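Local coordinates for protein cytosine deaminase (Klebsiella pneumoniae, PDB 4R7W) that probably catalyses the hydrolytic deamination of cytosine to uracil and ammonia, and here binds iron(II) and a phosphorus-containing ring resembling the tetrahedral intermediate, at residues D60-A65 with D308-P313; G177-E182 with V206-D211; T238-C243 with N266-P271. One frame throughout, in Å; residues are numbered along the deposited sequence.

All three contacts are largely buried and belong to the barrel of an amidohydrolase, and each sends a side chain to the iron or to the bound inhibitor. Interaction 3 is regular parallel pairing of strands 237-241 and 266-269. Interaction 2 joins strand 205-210, the neighbour of 237-241 in the same sheet, to the loop after strand 174-175, with one direct backbone bond, a bridging water and P179 packed on V208. Interaction 1, without strand or helix, joins the loops that follow strands 47-57 and 303-305; backbone N-H groups of a turn and the residue after it donate to carbonyls of 308-313, and Q311 reaches the second subunit. D308 of interaction 1 packs against H241 and C270 of interaction 3.

Interaction 1 (D60-A65 with D308-P313); sequences DATLTA and DSIQDP. With FE2 (Fe (II) ion), chain L; O7U ((2R)-2-amino-2,5-dihydro-1,5,2-diazaphosphinin-6(1H)-one 2-oxide), chain M.
L63 and I310 are tied by a bond in the carbonyl plane, L63 N to I310 O at 3.0 Å with an N-H...O angle of 157°. T62 comes up to the same carbonyl: with chi1 at -167° its hydroxyl is swung opposite the backbone N, which sets OG1 2.9 Å from I310 O, and the side chains of T62 and I310 run alongside each other. The firmer hydrogen-bond partner of this hydroxyl is T102 on helix 92-108, so which acceptor takes its proton stays open. The next carbonyl, Q311 O, accepts from A65 N at 3.0 Å, the donor lying above the carbonyl plane, so that successive carbonyls of 308-313 face the type II turn A61-T64 and the residue after it.

T64 braces that turn. Its OG1, tucked between the backbone N and carbonyl carbon (chi1 64°), bonds to A61 O at 2.7 Å in the carbonyl plane and at the same time presses on P313 CD, 3.3 Å away. A61 O also meets D312 CB, while the methyl of A61 rests near the same CB and P313 CD. Elsewhere, L63 CD2 lies 3.4 Å from Q311 OE1 and also touches I310 CG2. The extended Q311 chain carries its NE2 to a weak hydrogen bond with Y381 of the second subunit.

At the start of 308-313, D308 OD2 binds the iron at 2.4 Å, beside H56, H58 and H209; inhibitor O4 is another ligand. S309 OG lies 2.7 Å from D312 OD1 and is also hydrogen-bonded with E273. The chemistry thus divides along the loop: carboxylate to metal at one end, and farther on the carbonyls of I310 and Q311, each accepting an N-H, which join it to the loop after strand 47-57.

Interaction 2 (G177-E182 with V206-D211); sequences GIPHYE and VDVHCD. With FE2 (Fe (II) ion), chain L; O7U ((2R)-2-amino-2,5-dihydro-1,5,2-diazaphosphinin-6(1H)-one 2-oxide), chain M.
G177 and H209 share the one direct hydrogen bond of this contact: H209 N donates to G177 O over 3.0 Å, bent to 136° at the hydrogen and arriving from above the carbonyl plane. A water completes the pairing. It accepts from G177 N and from H209 ND1, the latter at 2.9 Å and in the plane of the imidazole, and donates to D207 O at 2.7 Å, so three groups fix its position.

Apolar contact is concentrated at P179, whose CD sits 3.5 Å from V208 CG1 and also faces H209 O. The V208 branch reaches it by lying opposite the backbone N (chi1 177°). Helices 185-202 and 220-230 pack on V208 from the outside of the barrel.

Ring contacts are made by H180. H209 O lies at the edge of its imidazole, 3.2 Å from CE1, and the backbone of D211 covers part of one face, towards the rim.

Metal and ligand contacts finish the set: H209 NE2 binds the iron at 2.5 Å, with H56, H58 and D308 as the other protein ligands, while I178 CD1 touches inhibitor O2 at 3.6 Å. ND1 donates to the water, consistent with NE2 offering its lone pair to the iron; the iron at NE2 and the water at ND1, itself held by two backbones, would together hold the ring's rotation.

Interaction 3 (T238-C243 with N266-P271); sequences TASHTC and NFISCP. With O7U ((2R)-2-amino-2,5-dihydro-1,5,2-diazaphosphinin-6(1H)-one 2-oxide), chain M.
Strands 238-241 and 266-269 run parallel, their axes approaching to 4.5 Å and inclined by 18°, joined by A239 N to N266 O (2.8 Å), I268 N to A239 O (3.2 Å) and H241 N to I268 O (2.9 Å). Beside the ladder, one water lies within hydrogen-bonding distance of A239 O, I268 O and T242 OG1, and can donate to only two of them at a time.

T238, S240, N266 and I268 share one face. T238 CG2 packs on the I268 end, 3.7 Å from CD1, and S240 OG, hydrogen-bonded to D207 and H56, lies near I268 CB. On the other face A239 and F267 meet helix 220-230; T242 crosses F267 at about a right angle, its OG1 at the ring's edge.

H241, its CG opposite the carbonyl carbon (chi1 -66°), aims its imidazole at the active site, where NE2 donates to inhibitor O4 over 2.9 Å. C270 SG approaches that ring obliquely, and a water joins H241 ND1 to C270 N. With the intervening helix 250-263 this is a beta-alpha-beta unit of the TIM-barrel fold, carrying an active-site histidine at the C-terminal end of its strand, as in amidohydrolases.

Interaction 1 (D60-A65 with D308-P313)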
loop_
_atom_site.group_PDB
_atom_site.type_symbol
_atom_site.label_atom_id
_atom_site.label_comp_id
_atom_site.label_asym_id
_atom_site.label_seq_id
_atom_site.Cartn_x
_atom_site.Cartn_y
_atom_site.Cartn_z
ATOM N N ASP B 60 7.156 -19.509 11.450
ATOM C CA ASP B 60 6.913 -20.941 11.311
ATOM C C ASP B 60 6.031 -21.247 10.100
ATOM O O ASP B 60 6.167 -22.305 9.474
ATOM C CB ASP B 60 6.395 -21.570 12.616
ATOM C CG ASP B 60 5.044 -21.025 13.061
ATOM O OD1 ASP B 60 4.314 -21.773 13.759
ATOM O OD2 ASP B 60 4.712 -19.862 12.743
ATOM N N ALA B 61 5.165 -20.299 9.753
ATOM C CA ALA B 61 4.206 -20.480 8.663
ATOM C C ALA B 61 4.631 -19.861 7.340
ATOM O O ALA B 61 4.001 -20.121 6.307
ATOM C CB ALA B 61 2.830 -19.926 9.059
ATOM N N THR B 62 5.669 -19.024 7.370
ATOM C CA THR B 62 6.061 -18.265 6.191
ATOM C C THR B 62 6.309 -19.171 4.981
ATOM O O THR B 62 6.851 -20.258 5.110
ATOM C CB THR B 62 7.309 -17.353 6.476
ATOM O OG1 THR B 62 7.492 -16.409 5.406
ATOM C CG2 THR B 62 8.569 -18.179 6.655
ATOM N N LEU B 63 5.883 -18.707 3.813
ATOM C CA LEU B 63 6.151 -19.379 2.538
ATOM C C LEU B 63 5.466 -20.726 2.393
ATOM O O LEU B 63 5.982 -21.602 1.693
ATOM C CB LEU B 63 7.662 -19.510 2.263
ATOM C CG LEU B 63 8.548 -18.272 2.462
ATOM C CD1 LEU B 63 9.949 -18.561 1.960
ATOM C CD2 LEU B 63 7.996 -17.041 1.779
ATOM N N THR B 64 4.306 -20.890 3.040
ATOM C CA THR B 64 3.495 -22.103 2.884
ATOM C C THR B 64 2.138 -21.832 2.231
ATOM O O THR B 64 1.279 -22.705 2.232
ATOM C CB THR B 64 3.193 -22.784 4.234
ATOM O OG1 THR B 64 2.399 -21.904 5.045
ATOM C CG2 THR B 64 4.474 -23.164 4.960
ATOM N N ALA B 65 1.931 -20.631 1.683
ATOM C CA ALA B 65 0.634 -20.312 1.075
ATOM C C ALA B 65 0.289 -21.273 -0.065
ATOM O O ALA B 65 1.082 -21.459 -0.978
ATOM C CB ALA B 65 0.606 -18.874 0.584
ATOM N N ASP B 308 3.151 -9.117 9.942
ATOM C CA ASP B 308 2.403 -10.293 10.394
ATOM C C ASP B 308 2.714 -11.566 9.602
ATOM O O ASP B 308 3.184 -12.553 10.168
ATOM C CB ASP B 308 0.898 -10.020 10.354
ATOM C CG ASP B 308 0.140 -10.804 11.379
ATOM O OD1 ASP B 308 -0.914 -10.309 11.792
ATOM O OD2 ASP B 308 0.601 -11.895 11.772
ATOM N N SER B 309 2.430 -11.556 8.304
ATOM C CA SER B 309 2.578 -12.751 7.472
ATOM C C SER B 309 3.372 -12.494 6.209
ATOM O O SER B 309 3.305 -11.405 5.631
ATOM C CB SER B 309 1.204 -13.275 7.031
ATOM O OG SER B 309 0.414 -13.712 8.114
ATOM N N ILE B 310 4.090 -13.510 5.749
ATOM C CA ILE B 310 4.665 -13.467 4.413
ATOM C C ILE B 310 4.396 -14.777 3.681
ATOM O O ILE B 310 4.976 -15.815 4.012
ATOM C CB ILE B 310 6.182 -13.112 4.438
ATOM C CG1 ILE B 310 6.366 -11.665 4.892
ATOM C CG2 ILE B 310 6.814 -13.316 3.073
ATOM C CD1 ILE B 310 7.790 -11.268 5.145
ATOM N N GLN B 311 3.515 -14.705 2.685
ATOM C CA GLN B 311 3.138 -15.854 1.859
ATOM C C GLN B 311 2.747 -17.086 2.679
ATOM O O GLN B 311 3.403 -18.133 2.614
ATOM C CB GLN B 311 4.257 -16.185 0.880
ATOM C CG GLN B 311 4.637 -15.016 -0.021
ATOM C CD GLN B 311 5.819 -15.347 -0.899
ATOM O OE1 GLN B 311 6.940 -14.940 -0.619
ATOM N NE2 GLN B 311 5.581 -16.112 -1.952
ATOM N N ASP B 312 1.684 -16.950 3.459
ATOM C CA ASP B 312 1.311 -17.988 4.398
ATOM C C ASP B 312 -0.219 -18.283 4.323
ATOM O O ASP B 312 -0.899 -17.735 3.460
ATOM C CB ASP B 312 1.854 -17.636 5.801
ATOM C CG ASP B 312 1.055 -16.562 6.513
ATOM O OD1 ASP B 312 1.487 -16.172 7.623
ATOM O OD2 ASP B 312 0.021 -16.091 5.989
ATOM N N PRO B 313 -0.755 -19.170 5.184
ATOM C CA PRO B 313 -2.191 -19.466 5.034
ATOM C C PRO B 313 -3.136 -18.269 5.195
ATOM O O PRO B 313 -4.283 -18.340 4.743
ATOM C CB PRO B 313 -2.450 -20.480 6.152
ATOM C CG PRO B 313 -1.151 -21.133 6.361
ATOM C CD PRO B 313 -0.112 -20.101 6.131
HETATM FE FE FE2 L . -0.115 -12.745 13.928
HETATM N N1 O7U M . -2.704 -16.717 13.252
HETATM C C2 O7U M . -3.578 -15.830 13.886
HETATM O O2 O7U M . -4.340 -16.104 14.828
HETATM N N3 O7U M . -3.613 -14.524 13.455
HETATM N N4 O7U M . -3.634 -13.114 11.140
HETATM O O4 O7U M . -2.079 -12.745 12.982
HETATM P P4 O7U M . -2.728 -13.842 12.285
HETATM C C5 O7U M . -1.703 -15.132 11.608
HETATM C C6 O7U M . -1.834 -16.286 12.158
#

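Interaction 2 (G177-E182 with V206-D211)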
loop_
_atom_site.group_PDB
_atom_site.type_symbol
_atom_site.label_atom_id
_atom_site.label_comp_id
_atom_site.label_asym_id
_atom_site.label_seq_id
_atom_site.Cartn_x
_atom_site.Cartn_y
_atom_site.Cartn_z
ATOM N N GLY B 177 -0.864 -15.762 23.199
ATOM C CA GLY B 177 -2.205 -16.191 23.542
ATOM C C GLY B 177 -3.184 -15.816 22.450
ATOM O O GLY B 177 -2.833 -15.104 21.516
ATOM N N ILE B 178 -4.416 -16.295 22.578
ATOM C CA ILE B 178 -5.429 -16.060 21.558
ATOM C C ILE B 178 -6.853 -16.113 22.161
ATOM O O ILE B 178 -7.663 -16.936 21.777
ATOM C CB ILE B 178 -5.229 -17.044 20.353
ATOM C CG1 ILE B 178 -6.044 -16.599 19.129
ATOM C CG2 ILE B 178 -5.510 -18.517 20.745
ATOM C CD1 ILE B 178 -5.738 -17.405 17.883
ATOM N N PRO B 179 -7.160 -15.199 23.097
ATOM C CA PRO B 179 -8.393 -15.332 23.886
ATOM C C PRO B 179 -9.675 -15.310 23.060
ATOM O O PRO B 179 -10.589 -16.065 23.409
ATOM C CB PRO B 179 -8.337 -14.145 24.850
ATOM C CG PRO B 179 -7.465 -13.135 24.155
ATOM C CD PRO B 179 -6.452 -13.938 23.383
ATOM N N HIS B 180 -9.751 -14.511 21.995
ATOM C CA HIS B 180 -10.980 -14.448 21.197
ATOM C C HIS B 180 -11.294 -15.757 20.483
ATOM O O HIS B 180 -12.416 -15.958 20.012
ATOM C CB HIS B 180 -10.886 -13.367 20.140
ATOM C CG HIS B 180 -9.666 -13.492 19.283
ATOM N ND1 HIS B 180 -8.398 -13.229 19.760
ATOM C CD2 HIS B 180 -9.510 -13.893 18.000
ATOM C CE1 HIS B 180 -7.517 -13.439 18.798
ATOM N NE2 HIS B 180 -8.165 -13.839 17.720
ATOM N N TYR B 181 -10.293 -16.622 20.349
ATOM C CA TYR B 181 -10.489 -17.882 19.626
ATOM C C TYR B 181 -10.799 -19.037 20.573
ATOM O O TYR B 181 -11.112 -20.142 20.129
ATOM C CB TYR B 181 -9.253 -18.188 18.770
ATOM C CG TYR B 181 -9.410 -19.366 17.831
ATOM C CD1 TYR B 181 -8.657 -20.524 17.998
ATOM C CD2 TYR B 181 -10.314 -19.320 16.773
ATOM C CE1 TYR B 181 -8.800 -21.603 17.140
ATOM C CE2 TYR B 181 -10.460 -20.388 15.913
ATOM C CZ TYR B 181 -9.702 -21.524 16.096
ATOM O OH TYR B 181 -9.856 -22.588 15.239
ATOM N N GLU B 182 -10.702 -18.802 21.879
ATOM C CA GLU B 182 -11.061 -19.857 22.829
ATOM C C GLU B 182 -12.566 -20.134 22.684
ATOM O O GLU B 182 -13.336 -19.281 22.217
ATOM C CB GLU B 182 -10.691 -19.493 24.275
ATOM C CG GLU B 182 -9.192 -19.148 24.495
ATOM C CD GLU B 182 -8.290 -20.378 24.612
ATOM O OE1 GLU B 182 -7.061 -20.206 24.575
ATOM O OE2 GLU B 182 -8.802 -21.516 24.738
ATOM N N VAL B 206 5.247 -10.630 27.293
ATOM C CA VAL B 206 3.949 -11.116 26.839
ATOM C C VAL B 206 3.583 -10.413 25.535
ATOM O O VAL B 206 3.779 -9.196 25.396
ATOM C CB VAL B 206 2.843 -10.817 27.878
ATOM C CG1 VAL B 206 1.457 -11.129 27.321
ATOM C CG2 VAL B 206 3.081 -11.586 29.151
ATOM N N ASP B 207 3.065 -11.178 24.576
ATOM C CA ASP B 207 2.526 -10.603 23.344
ATOM C C ASP B 207 1.347 -11.464 22.856
ATOM O O ASP B 207 1.536 -12.529 22.284
ATOM C CB ASP B 207 3.594 -10.494 22.258
ATOM C CG ASP B 207 3.157 -9.621 21.104
ATOM O OD1 ASP B 207 3.999 -8.839 20.575
ATOM O OD2 ASP B 207 1.965 -9.685 20.738
ATOM N N VAL B 208 0.140 -10.959 23.063
ATOM C CA VAL B 208 -1.093 -11.747 22.854
ATOM C C VAL B 208 -1.795 -11.288 21.569
ATOM O O VAL B 208 -1.885 -10.081 21.313
ATOM C CB VAL B 208 -2.033 -11.581 24.084
ATOM C CG1 VAL B 208 -3.374 -12.330 23.905
ATOM C CG2 VAL B 208 -1.325 -12.088 25.349
ATOM N N HIS B 209 -2.234 -12.238 20.737
ATOM C CA HIS B 209 -3.155 -11.912 19.655
ATOM C C HIS B 209 -4.468 -11.622 20.328
ATOM O O HIS B 209 -5.165 -12.543 20.771
ATOM C CB HIS B 209 -3.358 -13.077 18.696
ATOM C CG HIS B 209 -2.189 -13.344 17.810
ATOM N ND1 HIS B 209 -0.944 -13.672 18.300
ATOM C CD2 HIS B 209 -2.076 -13.340 16.459
ATOM C CE1 HIS B 209 -0.111 -13.855 17.290
ATOM N NE2 HIS B 209 -0.775 -13.663 16.163
ATOM N N CYS B 210 -4.800 -10.345 20.422
ATOM C CA CYS B 210 -5.880 -9.933 21.286
ATOM C C CYS B 210 -7.031 -9.365 20.484
ATOM O O CYS B 210 -6.885 -8.339 19.815
ATOM C CB CYS B 210 -5.387 -8.896 22.271
ATOM S SG CYS B 210 -6.447 -8.676 23.664
ATOM N N ASP B 211 -8.167 -10.057 20.546
ATOM C CA ASP B 211 -9.394 -9.622 19.886
ATOM C C ASP B 211 -9.216 -9.420 18.375
ATOM O O ASP B 211 -9.607 -8.368 17.827
ATOM C CB ASP B 211 -9.919 -8.339 20.535
ATOM C CG ASP B 211 -10.181 -8.492 22.032
ATOM O OD1 ASP B 211 -9.711 -7.633 22.811
ATOM O OD2 ASP B 211 -10.902 -9.434 22.427
HETATM FE FE FE2 L . -0.115 -12.745 13.928
HETATM N N1 O7U M . -2.704 -16.717 13.252
HETATM C C2 O7U M . -3.578 -15.830 13.886
HETATM O O2 O7U M . -4.340 -16.104 14.828
HETATM N N3 O7U M . -3.613 -14.524 13.455
HETATM N N4 O7U M . -3.634 -13.114 11.140
HETATM O O4 O7U M . -2.079 -12.745 12.982
HETATM P P4 O7U M . -2.728 -13.842 12.285
HETATM C C5 O7U M . -1.703 -15.132 11.608
HETATM C C6 O7U M . -1.834 -16.286 12.158
HETATM O O HOH W 1 0.463 -14.367 20.702
#

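Interaction 3 (T238-C243 with N266-P271)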
loop_
_atom_site.group_PDB
_atom_site.type_symbol
_atom_site.label_atom_id
_atom_site.label_comp_id
_atom_site.label_asym_id
_atom_site.label_seq_id
_atom_site.Cartn_x
_atom_site.Cartn_y
_atom_site.Cartn_z
ATOM N N THR B 238 2.439 -6.689 25.446
ATOM C CA THR B 238 1.965 -6.147 24.182
ATOM C C THR B 238 0.661 -6.825 23.766
ATOM O O THR B 238 0.555 -8.037 23.813
ATOM C CB THR B 238 3.013 -6.366 23.080
ATOM O OG1 THR B 238 4.179 -5.595 23.389
ATOM C CG2 THR B 238 2.466 -5.962 21.710
ATOM N N ALA B 239 -0.326 -6.027 23.372
ATOM C CA ALA B 239 -1.539 -6.543 22.765
ATOM C C ALA B 239 -1.455 -6.373 21.254
ATOM O O ALA B 239 -1.489 -5.242 20.743
ATOM C CB ALA B 239 -2.762 -5.805 23.304
ATOM N N SER B 240 -1.324 -7.486 20.539
ATOM C CA SER B 240 -1.330 -7.449 19.081
ATOM C C SER B 240 -2.751 -7.438 18.521
ATOM O O SER B 240 -3.678 -8.026 19.111
ATOM C CB SER B 240 -0.547 -8.624 18.482
ATOM O OG SER B 240 0.855 -8.491 18.695
ATOM N N HIS B 241 -2.883 -6.768 17.377
ATOM C CA HIS B 241 -4.122 -6.620 16.613
ATOM C C HIS B 241 -5.144 -5.691 17.249
ATOM O O HIS B 241 -5.252 -4.527 16.862
ATOM C CB HIS B 241 -4.747 -7.978 16.284
ATOM C CG HIS B 241 -3.917 -8.807 15.361
ATOM N ND1 HIS B 241 -3.619 -8.408 14.075
ATOM C CD2 HIS B 241 -3.328 -10.018 15.529
ATOM C CE1 HIS B 241 -2.879 -9.335 13.493
ATOM N NE2 HIS B 241 -2.680 -10.318 14.356
ATOM N N THR B 242 -5.887 -6.213 18.220
ATOM C CA THR B 242 -6.980 -5.481 18.848
ATOM C C THR B 242 -7.941 -4.920 17.793
ATOM O O THR B 242 -8.440 -3.807 17.925
ATOM C CB THR B 242 -6.496 -4.407 19.876
ATOM O OG1 THR B 242 -5.780 -3.336 19.217
ATOM C CG2 THR B 242 -5.599 -5.057 20.947
ATOM N N CYS B 243 -8.183 -5.706 16.744
ATOM C CA CYS B 243 -9.077 -5.277 15.656
ATOM C C CYS B 243 -10.478 -4.918 16.152
ATOM O O CYS B 243 -11.125 -4.019 15.604
ATOM C CB CYS B 243 -9.184 -6.343 14.567
ATOM S SG CYS B 243 -7.615 -6.928 13.894
ATOM N N ASN B 266 1.849 -2.120 25.471
ATOM C CA ASN B 266 2.055 -1.738 24.084
ATOM C C ASN B 266 1.010 -2.332 23.152
ATOM O O ASN B 266 0.299 -3.270 23.518
ATOM C CB ASN B 266 3.438 -2.180 23.629
ATOM C CG ASN B 266 4.530 -1.536 24.432
ATOM O OD1 ASN B 266 4.908 -0.395 24.173
ATOM N ND2 ASN B 266 5.027 -2.253 25.442
ATOM N N PHE B 267 0.951 -1.791 21.938
ATOM C CA PHE B 267 0.009 -2.220 20.918
ATOM C C PHE B 267 0.710 -2.410 19.587
ATOM O O PHE B 267 1.524 -1.584 19.192
ATOM C CB PHE B 267 -1.116 -1.180 20.752
ATOM C CG PHE B 267 -2.076 -1.145 21.910
ATOM C CD1 PHE B 267 -3.303 -1.797 21.835
ATOM C CD2 PHE B 267 -1.741 -0.479 23.081
ATOM C CE1 PHE B 267 -4.183 -1.781 22.901
ATOM C CE2 PHE B 267 -2.619 -0.453 24.154
ATOM C CZ PHE B 267 -3.843 -1.114 24.065
ATOM N N ILE B 268 0.368 -3.485 18.881
ATOM C CA ILE B 268 0.891 -3.699 17.542
ATOM C C ILE B 268 -0.286 -3.792 16.582
ATOM O O ILE B 268 -1.282 -4.446 16.888
ATOM C CB ILE B 268 1.756 -4.983 17.465
ATOM C CG1 ILE B 268 3.076 -4.809 18.232
ATOM C CG2 ILE B 268 2.072 -5.329 16.030
ATOM C CD1 ILE B 268 3.910 -6.102 18.309
ATOM N N SER B 269 -0.197 -3.118 15.437
ATOM C CA SER B 269 -1.261 -3.210 14.420
ATOM C C SER B 269 -0.669 -3.742 13.118
ATOM O O SER B 269 0.474 -3.419 12.774
ATOM C CB SER B 269 -1.931 -1.844 14.201
ATOM O OG SER B 269 -2.999 -1.911 13.257
ATOM N N CYS B 270 -1.422 -4.578 12.415
ATOM C CA CYS B 270 -0.952 -5.147 11.157
ATOM C C CYS B 270 -1.883 -4.772 9.996
ATOM O O CYS B 270 -2.722 -5.580 9.573
ATOM C CB CYS B 270 -0.823 -6.663 11.297
ATOM S SG CYS B 270 0.168 -7.201 12.751
ATOM N N PRO B 271 -1.740 -3.543 9.473
ATOM C CA PRO B 271 -2.712 -2.950 8.536
ATOM C C PRO B 271 -2.926 -3.720 7.232
ATOM O O PRO B 271 -4.059 -3.764 6.758
ATOM C CB PRO B 271 -2.109 -1.575 8.238
ATOM C CG PRO B 271 -0.640 -1.745 8.497
ATOM C CD PRO B 271 -0.599 -2.643 9.704
HETATM N N1 O7U M . -2.704 -16.717 13.252
HETATM C C2 O7U M . -3.578 -15.830 13.886
HETATM O O2 O7U M . -4.340 -16.104 14.828
HETATM N N3 O7U M . -3.613 -14.524 13.455
HETATM N N4 O7U M . -3.634 -13.114 11.140
HETATM O O4 O7U M . -2.079 -12.745 12.982
HETATM P P4 O7U M . -2.728 -13.842 12.285
HETATM C C5 O7U M . -1.703 -15.132 11.608
HETATM C C6 O7U M . -1.834 -16.286 12.158
HETATM O O HOH W 2 -3.051 -3.782 19.035
HETATM O O HOH W 3 -5.182 -3.537 14.193
HETATM O O HOH W 4 -3.800 -5.625 12.918
#